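PDB 1F8F: benzyl alcohol dehydrogenase from Acinetobacter calcoaceticus, which catalyses the NAD-dependent oxidation of benzyl alcohol, probably to benzaldehyde, as a zinc-containing alcohol dehydrogenase. Local coordinates for residues A[251-265]-A[277-289]. Numbering follows the deposited sequence.
With NAD (nicotinamide-adenine-dinucleotide), chain F.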
loop_
_atom_site.group_PDB
_atom_site.type_symbol
_atom_site.label_atom_id
_atom_site.label_comp_id
_atom_site.label_asym_id
_atom_site.label_seq_id
_atom_site.Cartn_x
_atom_site.Cartn_y
_atom_site.Cartn_z
ATOM N N ILE A 251 28.018 1.264 -8.991
ATOM C CA ILE A 251 26.578 1.544 -8.804
ATOM C C ILE A 251 26.402 2.818 -8.021
ATOM O O ILE A 251 25.572 3.625 -8.455
ATOM C CB ILE A 251 25.830 0.374 -8.105
ATOM C CG1 ILE A 251 25.930 -0.878 -8.941
ATOM C CG2 ILE A 251 24.358 0.751 -7.870
ATOM C CD1 ILE A 251 25.574 -2.225 -8.454
ATOM N N LYS A 252 27.100 3.124 -6.929
ATOM C CA LYS A 252 26.852 4.360 -6.178
ATOM C C LYS A 252 27.149 5.636 -6.942
ATOM O O LYS A 252 26.360 6.631 -6.877
ATOM C CB LYS A 252 27.659 4.328 -4.874
ATOM C CG LYS A 252 26.937 3.773 -3.642
ATOM C CD LYS A 252 27.950 3.334 -2.600
ATOM C CE LYS A 252 27.309 2.670 -1.406
ATOM N NZ LYS A 252 27.117 3.591 -0.236
ATOM N N GLU A 253 28.253 5.612 -7.744
ATOM C CA GLU A 253 28.535 6.845 -8.543
ATOM C C GLU A 253 27.527 7.044 -9.655
ATOM O O GLU A 253 27.100 8.177 -9.919
ATOM C CB GLU A 253 29.986 6.887 -9.015
ATOM C CG GLU A 253 30.497 5.817 -9.956
ATOM C CD GLU A 253 31.956 5.384 -9.906
ATOM O OE1 GLU A 253 32.784 5.862 -9.101
ATOM O OE2 GLU A 253 32.432 4.511 -10.696
ATOM N N ILE A 254 27.099 5.996 -10.345
ATOM C CA ILE A 254 26.127 6.064 -11.436
ATOM C C ILE A 254 24.767 6.581 -10.949
ATOM O O ILE A 254 24.117 7.351 -11.680
ATOM C CB ILE A 254 25.915 4.644 -12.026
ATOM C CG1 ILE A 254 27.185 4.199 -12.807
ATOM C CG2 ILE A 254 24.717 4.486 -12.961
ATOM C CD1 ILE A 254 27.179 2.722 -13.260
ATOM N N THR A 255 24.292 6.195 -9.759
ATOM C CA THR A 255 22.987 6.574 -9.264
ATOM C C THR A 255 23.011 7.699 -8.229
ATOM O O THR A 255 22.032 8.032 -7.554
ATOM C CB THR A 255 22.250 5.404 -8.570
ATOM O OG1 THR A 255 23.029 4.885 -7.468
ATOM C CG2 THR A 255 22.103 4.228 -9.526
ATOM N N ASP A 256 24.153 8.317 -8.104
ATOM C CA ASP A 256 24.413 9.431 -7.194
ATOM C C ASP A 256 24.023 9.061 -5.768
ATOM O O ASP A 256 23.190 9.795 -5.242
ATOM C CB ASP A 256 23.744 10.719 -7.673
ATOM C CG ASP A 256 24.121 11.904 -6.816
ATOM O OD1 ASP A 256 25.243 11.863 -6.228
ATOM O OD2 ASP A 256 23.323 12.875 -6.711
ATOM N N GLY A 257 24.560 7.999 -5.180
ATOM C CA GLY A 257 24.223 7.592 -3.810
ATOM C C GLY A 257 23.745 6.153 -3.578
ATOM O O GLY A 257 23.800 5.646 -2.424
ATOM N N GLY A 258 23.282 5.426 -4.602
ATOM C CA GLY A 258 22.848 4.027 -4.329
ATOM C C GLY A 258 21.616 3.723 -5.150
ATOM O O GLY A 258 20.877 4.669 -5.363
ATOM N N VAL A 259 21.259 2.548 -5.588
ATOM C CA VAL A 259 20.110 2.261 -6.438
ATOM C C VAL A 259 18.792 2.147 -5.677
ATOM O O VAL A 259 18.784 1.842 -4.452
ATOM C CB VAL A 259 20.585 0.960 -7.169
ATOM C CG1 VAL A 259 20.443 -0.290 -6.310
ATOM C CG2 VAL A 259 19.782 0.709 -8.463
ATOM N N ASN A 260 17.636 2.501 -6.255
ATOM C CA ASN A 260 16.348 2.452 -5.593
ATOM C C ASN A 260 15.805 1.033 -5.440
ATOM O O ASN A 260 15.189 0.659 -4.440
ATOM C CB ASN A 260 15.304 3.250 -6.351
ATOM C CG ASN A 260 15.578 4.727 -6.499
ATOM O OD1 ASN A 260 15.382 5.162 -7.644
ATOM N ND2 ASN A 260 15.969 5.496 -5.455
ATOM N N PHE A 261 16.044 0.210 -6.488
ATOM C CA PHE A 261 15.557 -1.147 -6.529
ATOM C C PHE A 261 16.576 -2.190 -6.987
ATOM O O PHE A 261 17.314 -1.887 -7.910
ATOM C CB PHE A 261 14.324 -1.251 -7.441
ATOM C CG PHE A 261 13.145 -0.412 -7.066
ATOM C CD1 PHE A 261 12.174 -0.857 -6.195
ATOM C CD2 PHE A 261 12.996 0.870 -7.584
ATOM C CE1 PHE A 261 11.079 -0.046 -5.811
ATOM C CE2 PHE A 261 11.950 1.684 -7.254
ATOM C CZ PHE A 261 10.972 1.214 -6.382
ATOM N N ALA A 262 16.613 -3.393 -6.359
ATOM C CA ALA A 262 17.536 -4.397 -6.852
ATOM C C ALA A 262 17.074 -5.834 -6.812
ATOM O O ALA A 262 16.207 -6.230 -6.034
ATOM C CB ALA A 262 18.842 -4.223 -6.087
ATOM N N LEU A 263 17.728 -6.659 -7.631
ATOM C CA LEU A 263 17.482 -8.081 -7.722
ATOM C C LEU A 263 18.768 -8.893 -7.558
ATOM O O LEU A 263 19.696 -8.770 -8.372
ATOM C CB LEU A 263 16.784 -8.550 -8.990
ATOM C CG LEU A 263 16.353 -9.970 -9.226
ATOM C CD1 LEU A 263 14.979 -10.311 -8.667
ATOM C CD2 LEU A 263 16.329 -10.399 -10.697
ATOM N N GLU A 264 18.705 -9.868 -6.639
ATOM C CA GLU A 264 19.828 -10.797 -6.434
ATOM C C GLU A 264 19.443 -12.116 -7.121
ATOM O O GLU A 264 18.508 -12.738 -6.631
ATOM C CB GLU A 264 20.128 -11.119 -4.961
ATOM C CG GLU A 264 21.612 -11.443 -4.689
ATOM C CD GLU A 264 22.090 -12.593 -5.579
ATOM O OE1 GLU A 264 21.677 -13.746 -5.310
ATOM O OE2 GLU A 264 22.789 -12.347 -6.580
ATOM N N SER A 265 20.069 -12.491 -8.230
ATOM C CA SER A 265 19.809 -13.746 -8.886
ATOM C C SER A 265 21.031 -14.682 -8.991
ATOM O O SER A 265 20.857 -15.663 -9.682
ATOM C CB SER A 265 19.245 -13.643 -10.326
ATOM O OG SER A 265 20.129 -13.232 -11.358
ATOM N N ASP A 277 24.610 -3.424 0.314
ATOM C CA ASP A 277 25.440 -2.219 0.396
ATOM C C ASP A 277 25.214 -1.215 -0.714
ATOM O O ASP A 277 25.452 -0.008 -0.534
ATOM C CB ASP A 277 26.948 -2.562 0.315
ATOM C CG ASP A 277 27.445 -3.397 1.464
ATOM O OD1 ASP A 277 26.770 -3.557 2.489
ATOM O OD2 ASP A 277 28.527 -4.002 1.465
ATOM N N ALA A 278 24.907 -1.623 -1.945
ATOM C CA ALA A 278 24.758 -0.657 -3.039
ATOM C C ALA A 278 23.399 0.008 -3.135
ATOM O O ALA A 278 23.134 0.833 -4.027
ATOM C CB ALA A 278 25.046 -1.358 -4.376
ATOM N N LEU A 279 22.440 -0.332 -2.317
ATOM C CA LEU A 279 21.134 0.312 -2.262
ATOM C C LEU A 279 21.355 1.733 -1.731
ATOM O O LEU A 279 22.255 1.974 -0.910
ATOM C CB LEU A 279 20.273 -0.497 -1.324
ATOM C CG LEU A 279 19.857 -1.904 -1.721
ATOM C CD1 LEU A 279 19.033 -2.528 -0.608
ATOM C CD2 LEU A 279 19.084 -1.911 -3.034
ATOM N N GLY A 280 20.518 2.693 -2.146
ATOM C CA GLY A 280 20.555 4.055 -1.651
ATOM C C GLY A 280 19.538 4.198 -0.502
ATOM O O GLY A 280 18.993 3.146 -0.091
ATOM N N ILE A 281 19.349 5.379 0.057
ATOM C CA ILE A 281 18.373 5.551 1.151
ATOM C C ILE A 281 17.013 4.982 0.765
ATOM O O ILE A 281 16.517 5.238 -0.341
ATOM C CB ILE A 281 18.195 7.027 1.544
ATOM C CG1 ILE A 281 19.534 7.554 2.114
ATOM C CG2 ILE A 281 17.089 7.356 2.559
ATOM C CD1 ILE A 281 19.640 9.084 1.930
ATOM N N LEU A 282 16.403 4.176 1.629
ATOM C CA LEU A 282 15.089 3.597 1.397
ATOM C C LEU A 282 15.003 2.623 0.224
ATOM O O LEU A 282 13.909 2.164 -0.150
ATOM C CB LEU A 282 13.926 4.591 1.354
ATOM C CG LEU A 282 13.619 5.303 2.676
ATOM C CD1 LEU A 282 12.672 6.483 2.394
ATOM C CD2 LEU A 282 12.927 4.364 3.653
ATOM N N GLY A 283 16.175 2.108 -0.181
ATOM C CA GLY A 283 16.228 1.105 -1.248
ATOM C C GLY A 283 15.721 -0.259 -0.844
ATOM O O GLY A 283 15.614 -0.616 0.355
ATOM N N LYS A 284 15.393 -1.086 -1.840
ATOM C CA LYS A 284 14.849 -2.411 -1.653
ATOM C C LYS A 284 15.541 -3.464 -2.512
ATOM O O LYS A 284 15.538 -3.302 -3.724
ATOM C CB LYS A 284 13.324 -2.450 -1.904
ATOM C CG LYS A 284 12.496 -1.445 -1.130
ATOM C CD LYS A 284 10.986 -1.626 -1.361
ATOM C CE LYS A 284 10.349 -0.368 -0.779
ATOM N NZ LYS A 284 8.884 -0.374 -0.606
ATOM N N ILE A 285 15.890 -4.640 -1.931
ATOM C CA ILE A 285 16.523 -5.665 -2.746
ATOM C C ILE A 285 15.725 -6.956 -2.641
ATOM O O ILE A 285 15.451 -7.421 -1.524
ATOM C CB ILE A 285 18.015 -5.917 -2.390
ATOM C CG1 ILE A 285 18.622 -6.920 -3.422
ATOM C CG2 ILE A 285 18.221 -6.406 -0.977
ATOM C CD1 ILE A 285 20.143 -7.003 -3.482
ATOM N N ALA A 286 15.263 -7.534 -3.732
ATOM C CA ALA A 286 14.508 -8.767 -3.768
ATOM C C ALA A 286 15.441 -9.980 -3.950
ATOM O O ALA A 286 16.213 -9.939 -4.900
ATOM C CB ALA A 286 13.460 -8.784 -4.897
ATOM N N VAL A 287 15.301 -11.076 -3.187
ATOM C CA VAL A 287 16.168 -12.214 -3.283
ATOM C C VAL A 287 15.568 -13.387 -4.031
ATOM O O VAL A 287 14.672 -14.000 -3.470
ATOM C CB VAL A 287 16.609 -12.668 -1.856
ATOM C CG1 VAL A 287 17.520 -13.885 -1.885
ATOM C CG2 VAL A 287 17.420 -11.566 -1.132
ATOM N N VAL A 288 15.998 -13.735 -5.256
ATOM C CA VAL A 288 15.440 -14.888 -5.949
ATOM C C VAL A 288 16.443 -16.023 -6.145
ATOM O O VAL A 288 16.085 -17.185 -6.406
ATOM C CB VAL A 288 14.798 -14.580 -7.330
ATOM C CG1 VAL A 288 13.593 -13.643 -7.183
ATOM C CG2 VAL A 288 15.704 -13.936 -8.379
ATOM N N GLY A 289 17.751 -15.807 -6.121
ATOM C CA GLY A 289 18.732 -16.885 -6.326
ATOM C C GLY A 289 19.004 -17.593 -4.993
ATOM O O GLY A 289 19.048 -16.981 -3.937
HETATM P PA NAD F . 21.514 -18.675 -15.154
HETATM O O1A NAD F . 20.930 -18.547 -16.527
HETATM O O2A NAD F . 22.598 -19.648 -14.959
HETATM O O5B NAD F . 21.863 -17.243 -14.565
HETATM C C5B NAD F . 22.622 -16.834 -13.402
HETATM C C4B NAD F . 23.755 -15.896 -13.794
HETATM O O4B NAD F . 24.571 -15.615 -12.608
HETATM C C3B NAD F . 24.734 -16.393 -14.872
HETATM O O3B NAD F . 24.677 -15.599 -16.050
HETATM C C2B NAD F . 26.129 -16.283 -14.262
HETATM O O2B NAD F . 27.137 -15.751 -15.131
HETATM C C1B NAD F . 25.873 -15.327 -13.084
HETATM N N9A NAD F . 26.818 -15.453 -11.980
HETATM C C8A NAD F . 27.167 -16.570 -11.266
HETATM N N7A NAD F . 28.066 -16.319 -10.313
HETATM C C5A NAD F . 28.314 -14.963 -10.440
HETATM C C6A NAD F . 29.162 -14.084 -9.743
HETATM N N6A NAD F . 29.952 -14.420 -8.727
HETATM N N1A NAD F . 29.153 -12.779 -10.118
HETATM C C2A NAD F . 28.349 -12.396 -11.158
HETATM N N3A NAD F . 27.533 -13.127 -11.857
HETATM C C4A NAD F . 27.564 -14.412 -11.459
HETATM O O3 NAD F . 20.264 -19.066 -14.183
HETATM P PN NAD F . 18.777 -18.500 -14.289
HETATM O O1N NAD F . 18.784 -17.061 -14.613
HETATM O O2N NAD F . 18.017 -19.318 -15.245
HETATM O O5D NAD F . 18.298 -18.783 -12.760
HETATM C C5D NAD F . 18.706 -17.873 -11.725
HETATM C C4D NAD F . 18.621 -18.409 -10.343
HETATM O O4D NAD F . 17.288 -18.254 -9.759
HETATM C C3D NAD F . 19.094 -19.820 -9.972
HETATM O O3D NAD F . 19.544 -19.805 -8.604
HETATM C C2D NAD F . 17.750 -20.562 -9.992
HETATM O O2D NAD F . 17.782 -21.849 -9.395
HETATM C C1D NAD F . 16.979 -19.524 -9.162
HETATM N N1N NAD F . 15.541 -19.675 -9.364
HETATM C C2N NAD F . 14.752 -19.208 -8.362
HETATM C C3N NAD F . 13.382 -19.275 -8.525
HETATM C C7N NAD F . 12.371 -18.748 -7.447
HETATM O O7N NAD F . 11.163 -18.870 -7.645
HETATM N N7N NAD F . 12.951 -18.170 -6.334
HETATM C C4N NAD F . 12.811 -19.788 -9.727
HETATM C C5N NAD F . 13.707 -19.670 -10.812
HETATM C C6N NAD F . 15.082 -19.631 -10.717
HETATM O O HOH W 1 26.451 1.085 2.005
HETATM O O HOH W 2 24.167 3.258 1.549
HETATM O O HOH W 3 13.159 2.177 -3.037
HETATM O O HOH W 4 15.067 4.149 -2.820
HETATM O O HOH W 5 20.902 -15.216 -2.980
#
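Asp277 O, in the last part of helix 269-277, meets the CE methylene of Lys252, whose chain bends at its last torsion (chi4 -98°). Ala278 CB touches Ile251 CG2, while its carbonyl, in plane, takes the amide of Val259 (N to O 3.0 Å). The CD2 methyl of Leu279 rests against both Val259 CG1 and Ala262 CB, 3.8 Å from the latter. Gly280 N returns a bond to Val259 O, and its CA lies 3.5 Å from Gly258 CA, an approach made possible by the lack of side chains at both residues. A type II turn, Gly280 to Gly283, then leads into strand 283-287, parallel to 261-264. Lys284 N and O bind Asn260 O and Ala262 N; Ala286 N and O bind Ala262 O and Glu264 N. Ile285, with CG1 swung away from its own N (chi1 -174°), lays that carbon 3.8 Å from Ala262 CB. At the last rung, Glu264 O accepts Val288 N, nearly head-on at 3.0 Å, and also Gly289 N, more obliquely. Val288 CG2 packs crosswise on Leu263 CD1 at 3.7 Å. Strand 193-197 flanks 259-264 on its other edge, in the Rossmann order 3-2-1-4-5-6. Val288 O accepts a hydrogen bond from N7N of the NAD carboxamide (3.3 Å); the two amides held by Glu264 O probably help to position this backbone, and so the nicotinamide.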